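Local atomic coordinates of RING finger protein unkempt homolog (PDB entry 5ELH), a protein that binds specific RNA sequences through clustered CCCH zinc fingers and represses translation, helping cortical neurons to establish and keep their early morphology. Residues Y5-E10 and R89-R94; Y95-I100 and P124-S129; F53-D58 and P78-T83. One frame throughout, in Å; residues are numbered along the deposited sequence.

The three contacts form a graded series from core to surface. Contact 1 is buried, its centre about 5 Å from the centre of the chain, and joins helix 3-10 to the loop that follows helix 87-90 mainly by apolar side chains. Contact 3 is partly buried, and contact 2 lies at the surface; each closes a loop within a different zinc finger, each with one backbone hydrogen bond between its segments, and contact 2 adds charge pairing and an arginine grip. Contact 3 is nested in the loop that contact 1 closes, while contact 2 follows both. They share bridging residues: the Y91 and Y96 rings meet between contacts 1 and 2, and D58 of contact 3 takes R89 and the Y95 hydroxyl.

Contact 1: Y5-E10 and R89-R94; sequences YTYLKE and RRYHLR
Y7 and L8 of the N-terminal helix 3-10 meet Y91 and L93, where the chain leaves helix 87-90, in the buried centre of this group of clustered CCCH zinc fingers. The two tyrosines lie side by side and point the same way, touching obliquely through Y7 CD2 and Y91 CE2 at 3.9 Å. Their hydroxyls converge on one residue: Y7 OH is hydrogen-bonded to H117 ND1 and Y91 OH to H117 O, just ahead of the zinc ligand C118. Next along the helix, L8 crosses L93 at about a right angle, with L8 CD1 4.1 Å from L93 CD2. CG of L8 stands anti to the carbonyl carbon (chi1 -73°), which lets the branched end lean across to the loop, and CD2 settles 3.4 Å from Y91 O. Beside these methyls a water lies between two main-chain carbonyls, 3.2 Å from L8 O and 2.7 Å from Y91 O, and may link the helix to the loop, where no direct polar bond does; L8 O also receives R42 NH2. The loop itself is stiffened by H92, whose ND1 accepts R94 N in the ring plane at 3.2 Å, while NE2 on the other side of the ring meets Y55 O. With ND1 used as an acceptor, a proton on NE2 is the likely state, which suits a carbonyl partner. The chemistry thus divides: hydrocarbon makes most of the direct contact, while the hydroxyls of Y7 and Y91 are both satisfied at H117, so the helix side is held by packing and by the Y7 bond.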
loop_
_atom_site.group_PDB
_atom_site.type_symbol
_atom_site.label_atom_id
_atom_site.label_comp_id
_atom_site.label_asym_id
_atom_site.label_seq_id
_atom_site.Cartn_x
_atom_site.Cartn_y
_atom_site.Cartn_z
ATOM N N TYR A 5 6.621 4.681 -5.833
ATOM C CA TYR A 5 5.205 4.320 -5.848
ATOM C C TYR A 5 4.606 4.337 -4.442
ATOM O O TYR A 5 3.469 4.770 -4.248
ATOM C CB TYR A 5 5.000 2.948 -6.500
ATOM C CG TYR A 5 3.557 2.484 -6.497
ATOM C CD1 TYR A 5 2.587 3.159 -7.234
ATOM C CD2 TYR A 5 3.164 1.372 -5.759
ATOM C CE1 TYR A 5 1.265 2.740 -7.233
ATOM C CE2 TYR A 5 1.846 0.946 -5.753
ATOM C CZ TYR A 5 0.901 1.632 -6.492
ATOM O OH TYR A 5 -0.415 1.215 -6.492
ATOM N N THR A 6 5.373 3.879 -3.462
ATOM C CA THR A 6 4.895 3.857 -2.082
ATOM C C THR A 6 4.675 5.280 -1.550
ATOM O O THR A 6 3.675 5.545 -0.880
ATOM C CB THR A 6 5.865 3.099 -1.163
ATOM O OG1 THR A 6 7.069 3.859 -1.007
ATOM C CG2 THR A 6 6.195 1.729 -1.750
ATOM N N TYR A 7 5.589 6.197 -1.865
ATOM C CA TYR A 7 5.409 7.601 -1.493
ATOM C C TYR A 7 4.209 8.229 -2.195
ATOM O O TYR A 7 3.370 8.876 -1.558
ATOM C CB TYR A 7 6.678 8.410 -1.765
ATOM C CG TYR A 7 7.635 8.381 -0.600
ATOM C CD1 TYR A 7 8.536 7.343 -0.448
ATOM C CD2 TYR A 7 7.607 9.373 0.376
ATOM C CE1 TYR A 7 9.400 7.301 0.627
ATOM C CE2 TYR A 7 8.473 9.335 1.463
ATOM C CZ TYR A 7 9.361 8.299 1.581
ATOM O OH TYR A 7 10.225 8.259 2.657
ATOM N N LEU A 8 4.120 8.029 -3.505
ATOM C CA LEU A 8 3.020 8.599 -4.285
ATOM C C LEU A 8 1.648 8.172 -3.764
ATOM O O LEU A 8 0.736 8.994 -3.625
ATOM C CB LEU A 8 3.151 8.193 -5.746
ATOM C CG LEU A 8 4.269 8.908 -6.493
ATOM C CD1 LEU A 8 4.603 8.163 -7.763
ATOM C CD2 LEU A 8 3.863 10.341 -6.784
ATOM N N LYS A 9 1.512 6.885 -3.479
ATOM C CA LYS A 9 0.232 6.309 -3.094
ATOM C C LYS A 9 -0.078 6.503 -1.612
ATOM O O LYS A 9 -1.231 6.715 -1.238
ATOM C CB LYS A 9 0.238 4.814 -3.421
ATOM C CG LYS A 9 -1.012 4.048 -2.991
ATOM C CD LYS A 9 -0.814 2.545 -3.163
ATOM C CE LYS A 9 -2.107 1.773 -2.971
ATOM N NZ LYS A 9 -2.376 0.874 -4.129
ATOM N N GLU A 10 0.946 6.438 -0.771
ATOM C CA GLU A 10 0.723 6.247 0.661
ATOM C C GLU A 10 1.166 7.390 1.572
ATOM O O GLU A 10 0.578 7.566 2.643
ATOM C CB GLU A 10 1.393 4.945 1.119
ATOM C CG GLU A 10 1.165 3.774 0.169
ATOM C CD GLU A 10 0.882 2.466 0.888
ATOM O OE1 GLU A 10 1.574 2.158 1.885
ATOM O OE2 GLU A 10 -0.044 1.746 0.450
ATOM N N ARG A 89 1.151 19.013 -3.230
ATOM C CA ARG A 89 1.875 19.406 -4.436
ATOM C C ARG A 89 3.171 18.616 -4.573
ATOM O O ARG A 89 3.498 18.115 -5.643
ATOM C CB ARG A 89 2.183 20.904 -4.394
ATOM C CG ARG A 89 3.089 21.382 -5.508
ATOM C CD ARG A 89 2.462 22.393 -6.424
ATOM N NE ARG A 89 3.104 23.687 -6.285
ATOM C CZ ARG A 89 3.352 24.528 -7.285
ATOM N NH1 ARG A 89 2.995 24.238 -8.526
ATOM N NH2 ARG A 89 3.967 25.673 -7.031
ATOM N N ARG A 90 3.901 18.502 -3.474
ATOM C CA ARG A 90 5.228 17.906 -3.502
ATOM C C ARG A 90 5.210 16.406 -3.808
ATOM O O ARG A 90 6.177 15.869 -4.347
ATOM C CB ARG A 90 5.935 18.185 -2.172
ATOM C CG ARG A 90 6.467 19.614 -2.062
ATOM C CD ARG A 90 6.917 19.985 -0.648
ATOM N NE ARG A 90 7.815 19.000 -0.042
ATOM C CZ ARG A 90 9.143 19.013 -0.142
ATOM N NH1 ARG A 90 9.761 19.959 -0.846
ATOM N NH2 ARG A 90 9.862 18.069 0.457
ATOM N N TYR A 91 4.119 15.732 -3.461
ATOM C CA TYR A 91 3.998 14.294 -3.692
ATOM C C TYR A 91 2.986 13.990 -4.795
ATOM O O TYR A 91 2.520 12.860 -4.943
ATOM C CB TYR A 91 3.675 13.568 -2.384
ATOM C CG TYR A 91 4.816 13.742 -1.407
ATOM C CD1 TYR A 91 4.849 14.827 -0.542
ATOM C CD2 TYR A 91 5.895 12.872 -1.408
ATOM C CE1 TYR A 91 5.892 15.016 0.326
ATOM C CE2 TYR A 91 6.942 13.051 -0.548
ATOM C CZ TYR A 91 6.943 14.130 0.321
ATOM O OH TYR A 91 7.989 14.330 1.193
ATOM N N HIS A 92 2.691 15.011 -5.584
ATOM C CA HIS A 92 1.800 14.880 -6.736
ATOM C C HIS A 92 2.504 14.135 -7.870
ATOM O O HIS A 92 3.732 14.245 -8.042
ATOM C CB HIS A 92 1.381 16.272 -7.213
ATOM C CG HIS A 92 0.096 16.304 -7.983
ATOM N ND1 HIS A 92 -0.028 15.794 -9.259
ATOM C CD2 HIS A 92 -1.115 16.821 -7.666
ATOM C CE1 HIS A 92 -1.267 15.970 -9.683
ATOM N NE2 HIS A 92 -1.943 16.603 -8.742
ATOM N N LEU A 93 1.722 13.371 -8.627
ATOM C CA LEU A 93 2.214 12.650 -9.809
ATOM C C LEU A 93 2.955 13.561 -10.790
ATOM O O LEU A 93 3.907 13.147 -11.443
ATOM C CB LEU A 93 1.049 11.955 -10.524
ATOM C CG LEU A 93 0.538 10.683 -9.840
ATOM C CD1 LEU A 93 -0.857 10.314 -10.336
ATOM C CD2 LEU A 93 1.516 9.537 -10.053
ATOM N N ARG A 94 2.537 14.818 -10.843
ATOM C CA ARG A 94 3.106 15.809 -11.738
ATOM C C ARG A 94 4.521 16.222 -11.361
ATOM O O ARG A 94 5.336 16.517 -12.234
ATOM C CB ARG A 94 2.214 17.052 -11.742
ATOM C CG ARG A 94 2.789 18.255 -12.477
ATOM C CD ARG A 94 3.016 17.955 -13.946
ATOM N NE ARG A 94 3.508 19.127 -14.662
ATOM C CZ ARG A 94 4.788 19.456 -14.782
ATOM N NH1 ARG A 94 5.738 18.704 -14.229
ATOM N NH2 ARG A 94 5.119 20.548 -15.461
HETATM O O HOH W 1 0.346 11.465 -5.632
#

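Contact 2: Y95-I100 and P124-S129; sequences YYKTGI and PHDLRS
K97 and R128 bring the two backbones together, R128 N donating to K97 O over 2.9 Å at the end of a type II beta turn from Y95 to T98. K97 holds the third position of that turn in a left-handed conformation (phi 52°), and the turn presents Y96 O outward to R128. R128 NH1 donates to Y96 O at 2.7 Å, in the carbonyl plane and on a lone pair, and the oxygen lies almost in the guanidinium plane. A bend at chi3 (-79°) folds the arginine back to reach it, with CD 4.0 Å from Y96 CD2; NH2 goes on to L93 O, so the guanidinium is fixed by two carbonyls. The K97 side chain starts over the Y96 ring, CG above its centre, then turns at chi2 so that NZ meets D126 OD2 on the syn side in a 3.1 Å salt bridge. C118 O and F120 O also receive this ammonium, so three protein oxygens accept from it. T98 OG1 joins T98 N on Y95 O, bracing the turn from one face of that carbonyl, and a water links T98 O to R128 O. Further along, I100 CD1 packs on L127 CD2 at 3.8 Å. Entry and exit of the chain are thereby closed together round the CCCH zinc finger whose ligands are C101, C111, C118 and H122.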
loop_
_atom_site.group_PDB
_atom_site.type_symbol
_atom_site.label_atom_id
_atom_site.label_comp_id
_atom_site.label_asym_id
_atom_site.label_seq_id
_atom_site.Cartn_x
_atom_site.Cartn_y
_atom_site.Cartn_z
ATOM N N TYR A 95 4.802 16.259 -10.065
ATOM C CA TYR A 95 6.016 16.902 -9.564
ATOM C C TYR A 95 6.968 16.044 -8.732
ATOM O O TYR A 95 8.172 16.319 -8.706
ATOM C CB TYR A 95 5.641 18.142 -8.764
ATOM C CG TYR A 95 5.146 19.279 -9.612
ATOM C CD1 TYR A 95 5.938 19.801 -10.625
ATOM C CD2 TYR A 95 3.892 19.843 -9.397
ATOM C CE1 TYR A 95 5.513 20.843 -11.398
ATOM C CE2 TYR A 95 3.445 20.897 -10.179
ATOM C CZ TYR A 95 4.260 21.385 -11.183
ATOM O OH TYR A 95 3.855 22.433 -11.963
ATOM N N TYR A 96 6.467 15.017 -8.059
ATOM C CA TYR A 96 7.315 14.225 -7.163
ATOM C C TYR A 96 8.574 13.699 -7.862
ATOM O O TYR A 96 8.498 13.045 -8.900
ATOM C CB TYR A 96 6.515 13.066 -6.565
ATOM C CG TYR A 96 7.286 12.181 -5.621
ATOM C CD1 TYR A 96 7.756 12.660 -4.404
ATOM C CD2 TYR A 96 7.525 10.856 -5.936
ATOM C CE1 TYR A 96 8.460 11.843 -3.537
ATOM C CE2 TYR A 96 8.227 10.031 -5.076
ATOM C CZ TYR A 96 8.685 10.528 -3.878
ATOM O OH TYR A 96 9.375 9.698 -3.038
ATOM N N LYS A 97 9.725 14.022 -7.276
ATOM C CA LYS A 97 11.047 13.595 -7.769
ATOM C C LYS A 97 11.309 13.898 -9.244
ATOM O O LYS A 97 12.038 13.151 -9.903
ATOM C CB LYS A 97 11.256 12.095 -7.532
ATOM C CG LYS A 97 11.087 11.648 -6.086
ATOM C CD LYS A 97 12.378 11.678 -5.347
ATOM C CE LYS A 97 12.177 11.279 -3.907
ATOM N NZ LYS A 97 13.442 11.424 -3.161
ATOM N N THR A 98 10.749 14.993 -9.753
ATOM C CA THR A 98 10.948 15.373 -11.157
ATOM C C THR A 98 12.093 16.359 -11.356
ATOM O O THR A 98 12.497 16.618 -12.489
ATOM C CB THR A 98 9.670 15.991 -11.759
ATOM O OG1 THR A 98 9.307 17.162 -11.025
ATOM C CG2 THR A 98 8.539 14.995 -11.708
ATOM N N GLY A 99 12.605 16.909 -10.257
ATOM C CA GLY A 99 13.718 17.837 -10.307
ATOM C C GLY A 99 14.754 17.494 -9.241
ATOM O O GLY A 99 14.468 16.720 -8.323
ATOM N N ILE A 100 15.943 18.073 -9.360
ATOM C CA ILE A 100 17.037 17.806 -8.424
ATOM C C ILE A 100 16.978 18.739 -7.206
ATOM O O ILE A 100 16.875 19.956 -7.351
ATOM C CB ILE A 100 18.418 17.970 -9.123
ATOM C CG1 ILE A 100 18.536 17.024 -10.323
ATOM C CG2 ILE A 100 19.560 17.732 -8.142
ATOM C CD1 ILE A 100 18.520 15.543 -9.965
ATOM N N PRO A 124 20.613 11.915 -10.427
ATOM C CA PRO A 124 19.789 11.642 -11.611
ATOM C C PRO A 124 19.150 10.251 -11.611
ATOM O O PRO A 124 18.159 10.034 -12.310
ATOM C CB PRO A 124 20.785 11.754 -12.768
ATOM C CG PRO A 124 21.862 12.625 -12.260
ATOM C CD PRO A 124 21.983 12.312 -10.803
ATOM N N HIS A 125 19.714 9.323 -10.844
ATOM C CA HIS A 125 19.157 7.976 -10.735
ATOM C C HIS A 125 17.832 7.990 -9.989
ATOM O O HIS A 125 17.051 7.043 -10.077
ATOM C CB HIS A 125 20.128 7.072 -9.984
ATOM C CG HIS A 125 20.288 7.441 -8.543
ATOM N ND1 HIS A 125 20.926 8.593 -8.135
ATOM C CD2 HIS A 125 19.879 6.818 -7.412
ATOM C CE1 HIS A 125 20.909 8.660 -6.816
ATOM N NE2 HIS A 125 20.277 7.597 -6.352
ATOM N N ASP A 126 17.594 9.062 -9.240
ATOM C CA ASP A 126 16.427 9.158 -8.372
ATOM C C ASP A 126 15.319 9.952 -9.046
ATOM O O ASP A 126 14.264 10.154 -8.460
ATOM C CB ASP A 126 16.824 9.823 -7.047
ATOM C CG ASP A 126 15.778 9.658 -5.951
ATOM O OD1 ASP A 126 15.004 8.677 -5.974
ATOM O OD2 ASP A 126 15.741 10.517 -5.043
ATOM N N LEU A 127 15.552 10.401 -10.280
ATOM C CA LEU A 127 14.545 11.182 -11.004
ATOM C C LEU A 127 13.452 10.293 -11.576
ATOM O O LEU A 127 13.693 9.139 -11.917
ATOM C CB LEU A 127 15.188 11.952 -12.154
ATOM C CG LEU A 127 16.063 13.141 -11.775
ATOM C CD1 LEU A 127 16.939 13.549 -12.955
ATOM C CD2 LEU A 127 15.201 14.302 -11.316
ATOM N N ARG A 128 12.243 10.832 -11.660
ATOM C CA ARG A 128 11.197 10.224 -12.467
ATOM C C ARG A 128 10.681 11.264 -13.441
ATOM O O ARG A 128 10.838 12.465 -13.223
ATOM C CB ARG A 128 10.051 9.693 -11.599
ATOM C CG ARG A 128 9.433 10.717 -10.677
ATOM C CD ARG A 128 8.377 10.080 -9.791
ATOM N NE ARG A 128 7.121 9.879 -10.506
ATOM C CZ ARG A 128 6.182 10.811 -10.673
ATOM N NH1 ARG A 128 6.335 12.032 -10.182
ATOM N NH2 ARG A 128 5.086 10.518 -11.357
ATOM N N SER A 129 10.075 10.797 -14.525
ATOM C CA SER A 129 9.459 11.693 -15.478
ATOM C C SER A 129 8.144 12.151 -14.879
ATOM O O SER A 129 7.474 11.382 -14.188
ATOM C CB SER A 129 9.212 10.975 -16.798
ATOM O OG SER A 129 10.413 10.406 -17.293
HETATM O O HOH W 2 14.098 8.143 -3.200
HETATM O O HOH W 3 11.910 14.672 -14.532
#

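Contact 3: F53-D58 and P78-T83; sequences FNYSPD and PFLHRT. With ZN (zinc ion), chain E.
L80 reaches from one side of a CCCH zinc finger into the bend formed by Y55, S56 and P57 on the other. Its CD1 touches the edge of the Y55 ring, 3.7 Å from CE1, and the two side chains cross at a slant. CD2 lies 3.7 Å from P57 O, while L80 CB rests 3.3 Å from S56 O. With CG anti to the backbone N (chi1 -177°), the side chain extends straight into this bend and spreads its methyls to two residues at once. An alanine here would keep the approach to S56 O but would probably open a gap beside the Y55 ring edge and P57, leaving that ring less firmly held. Just upstream, the backbones are joined by S56 N, which donates to P78 O at 2.9 Å from above the carbonyl plane, 44° out of it. Y55 CA adds a C-H contact to the same oxygen, and P78 CA approaches N54 O at 3.4 Å, so the two loop segments run close together. Further out, the Y55 hydroxyl is hydrogen-bonded to R43 O, which fixes the far end of the ring, and the backbone of L80 is hydrogen-bonded to the backbones of V59 and C61. An ST turn shapes segment 53-58, D58 N donating to S56 OG at 2.9 Å. Directly after L80 comes H81, a ligand of the metal, so the same short run of chain packs against Y55 and carries a zinc ligand. With C61, C71 and C77 completing the site, H81 NE2 binds the zinc ion at 2.1 Å.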
loop_
_atom_site.group_PDB
_atom_site.type_symbol
_atom_site.label_atom_id
_atom_site.label_comp_id
_atom_site.label_asym_id
_atom_site.label_seq_id
_atom_site.Cartn_x
_atom_site.Cartn_y
_atom_site.Cartn_z
ATOM N N PHE A 53 -6.279 15.013 -13.985
ATOM C CA PHE A 53 -5.985 14.672 -12.588
ATOM C C PHE A 53 -7.216 14.882 -11.724
ATOM O O PHE A 53 -8.046 15.735 -12.030
ATOM C CB PHE A 53 -4.895 15.571 -12.025
ATOM C CG PHE A 53 -3.511 15.221 -12.486
ATOM C CD1 PHE A 53 -3.037 13.926 -12.386
ATOM C CD2 PHE A 53 -2.685 16.195 -13.006
ATOM C CE1 PHE A 53 -1.761 13.612 -12.796
ATOM C CE2 PHE A 53 -1.413 15.886 -13.428
ATOM C CZ PHE A 53 -0.952 14.592 -13.327
ATOM N N ASN A 54 -7.312 14.149 -10.615
ATOM C CA ASN A 54 -8.421 14.353 -9.689
ATOM C C ASN A 54 -8.381 15.767 -9.116
ATOM O O ASN A 54 -9.415 16.418 -8.989
ATOM C CB ASN A 54 -8.463 13.288 -8.592
ATOM C CG ASN A 54 -7.187 13.221 -7.793
ATOM O OD1 ASN A 54 -6.115 13.601 -8.274
ATOM N ND2 ASN A 54 -7.289 12.723 -6.567
ATOM N N TYR A 55 -7.186 16.259 -8.819
ATOM C CA TYR A 55 -7.011 17.655 -8.456
ATOM C C TYR A 55 -5.729 18.241 -9.038
ATOM O O TYR A 55 -4.748 17.526 -9.265
ATOM C CB TYR A 55 -7.046 17.845 -6.935
ATOM C CG TYR A 55 -5.921 17.179 -6.149
ATOM C CD1 TYR A 55 -4.722 17.825 -5.943
ATOM C CD2 TYR A 55 -6.093 15.922 -5.578
ATOM C CE1 TYR A 55 -3.708 17.232 -5.206
ATOM C CE2 TYR A 55 -5.091 15.316 -4.851
ATOM C CZ TYR A 55 -3.894 15.978 -4.666
ATOM O OH TYR A 55 -2.877 15.386 -3.941
ATOM N N SER A 56 -5.753 19.553 -9.250
ATOM C CA SER A 56 -4.663 20.279 -9.886
ATOM C C SER A 56 -3.386 20.276 -9.059
ATOM O O SER A 56 -3.432 20.365 -7.834
ATOM C CB SER A 56 -5.093 21.726 -10.118
ATOM O OG SER A 56 -3.993 22.533 -10.483
ATOM N N PRO A 57 -2.232 20.175 -9.728
ATOM C CA PRO A 57 -0.962 20.357 -9.016
ATOM C C PRO A 57 -0.516 21.815 -8.958
ATOM O O PRO A 57 0.586 22.086 -8.491
ATOM C CB PRO A 57 0.020 19.569 -9.881
ATOM C CG PRO A 57 -0.515 19.696 -11.243
ATOM C CD PRO A 57 -2.020 19.712 -11.112
ATOM N N ASP A 58 -1.343 22.742 -9.428
ATOM C CA ASP A 58 -0.914 24.128 -9.560
ATOM C C ASP A 58 -1.893 25.147 -8.977
ATOM O O ASP A 58 -1.462 26.114 -8.347
ATOM C CB ASP A 58 -0.642 24.442 -11.035
ATOM C CG ASP A 58 0.553 23.682 -11.580
ATOM O OD1 ASP A 58 1.613 23.719 -10.930
ATOM O OD2 ASP A 58 0.436 23.043 -12.647
ATOM N N PRO A 78 -11.436 19.612 -6.957
ATOM C CA PRO A 78 -10.491 19.551 -8.078
ATOM C C PRO A 78 -9.288 20.469 -7.932
ATOM O O PRO A 78 -8.468 20.552 -8.857
ATOM C CB PRO A 78 -11.332 20.004 -9.268
ATOM C CG PRO A 78 -12.326 20.941 -8.678
ATOM C CD PRO A 78 -12.620 20.426 -7.280
ATOM N N PHE A 79 -9.176 21.144 -6.795
ATOM C CA PHE A 79 -8.088 22.074 -6.555
ATOM C C PHE A 79 -7.127 21.578 -5.482
ATOM O O PHE A 79 -7.429 20.676 -4.699
ATOM C CB PHE A 79 -8.640 23.446 -6.178
ATOM C CG PHE A 79 -9.629 23.987 -7.174
ATOM C CD1 PHE A 79 -9.232 24.315 -8.457
ATOM C CD2 PHE A 79 -10.952 24.163 -6.824
ATOM C CE1 PHE A 79 -10.133 24.803 -9.370
ATOM C CE2 PHE A 79 -11.857 24.660 -7.732
ATOM C CZ PHE A 79 -11.446 24.981 -9.004
ATOM N N LEU A 80 -5.961 22.200 -5.468
ATOM C CA LEU A 80 -4.866 21.807 -4.609
ATOM C C LEU A 80 -5.025 22.369 -3.196
ATOM O O LEU A 80 -5.381 23.531 -3.024
ATOM C CB LEU A 80 -3.585 22.337 -5.240
ATOM C CG LEU A 80 -2.264 21.999 -4.571
ATOM C CD1 LEU A 80 -2.049 20.497 -4.531
ATOM C CD2 LEU A 80 -1.162 22.704 -5.335
ATOM N N HIS A 81 -4.760 21.537 -2.189
ATOM C CA HIS A 81 -4.835 21.962 -0.796
ATOM C C HIS A 81 -3.456 22.203 -0.237
ATOM O O HIS A 81 -2.551 21.392 -0.421
ATOM C CB HIS A 81 -5.576 20.917 0.029
ATOM C CG HIS A 81 -7.012 20.764 -0.372
ATOM N ND1 HIS A 81 -7.778 19.667 -0.035
ATOM C CD2 HIS A 81 -7.818 21.574 -1.098
ATOM C CE1 HIS A 81 -8.992 19.813 -0.528
ATOM N NE2 HIS A 81 -9.044 20.963 -1.179
ATOM N N ARG A 82 -3.301 23.340 0.427
ATOM C CA ARG A 82 -2.038 23.699 1.045
ATOM C C ARG A 82 -1.945 23.020 2.407
ATOM O O ARG A 82 -2.104 23.638 3.449
ATOM C CB ARG A 82 -1.917 25.213 1.167
ATOM C CG ARG A 82 -0.480 25.703 1.152
ATOM C CD ARG A 82 -0.409 27.207 1.318
ATOM N NE ARG A 82 -1.246 27.930 0.358
ATOM C CZ ARG A 82 -0.847 28.330 -0.845
ATOM N NH1 ARG A 82 0.385 28.074 -1.275
ATOM N NH2 ARG A 82 -1.690 28.987 -1.628
ATOM N N THR A 83 -1.717 21.717 2.374
ATOM C CA THR A 83 -1.539 20.934 3.580
ATOM C C THR A 83 -0.233 21.353 4.236
ATOM O O THR A 83 0.564 22.064 3.631
ATOM C CB THR A 83 -1.499 19.446 3.234
ATOM O OG1 THR A 83 -0.415 19.197 2.324
ATOM C CG2 THR A 83 -2.800 19.029 2.576
HETATM ZN ZN ZN E . -10.656 22.112 -1.775
#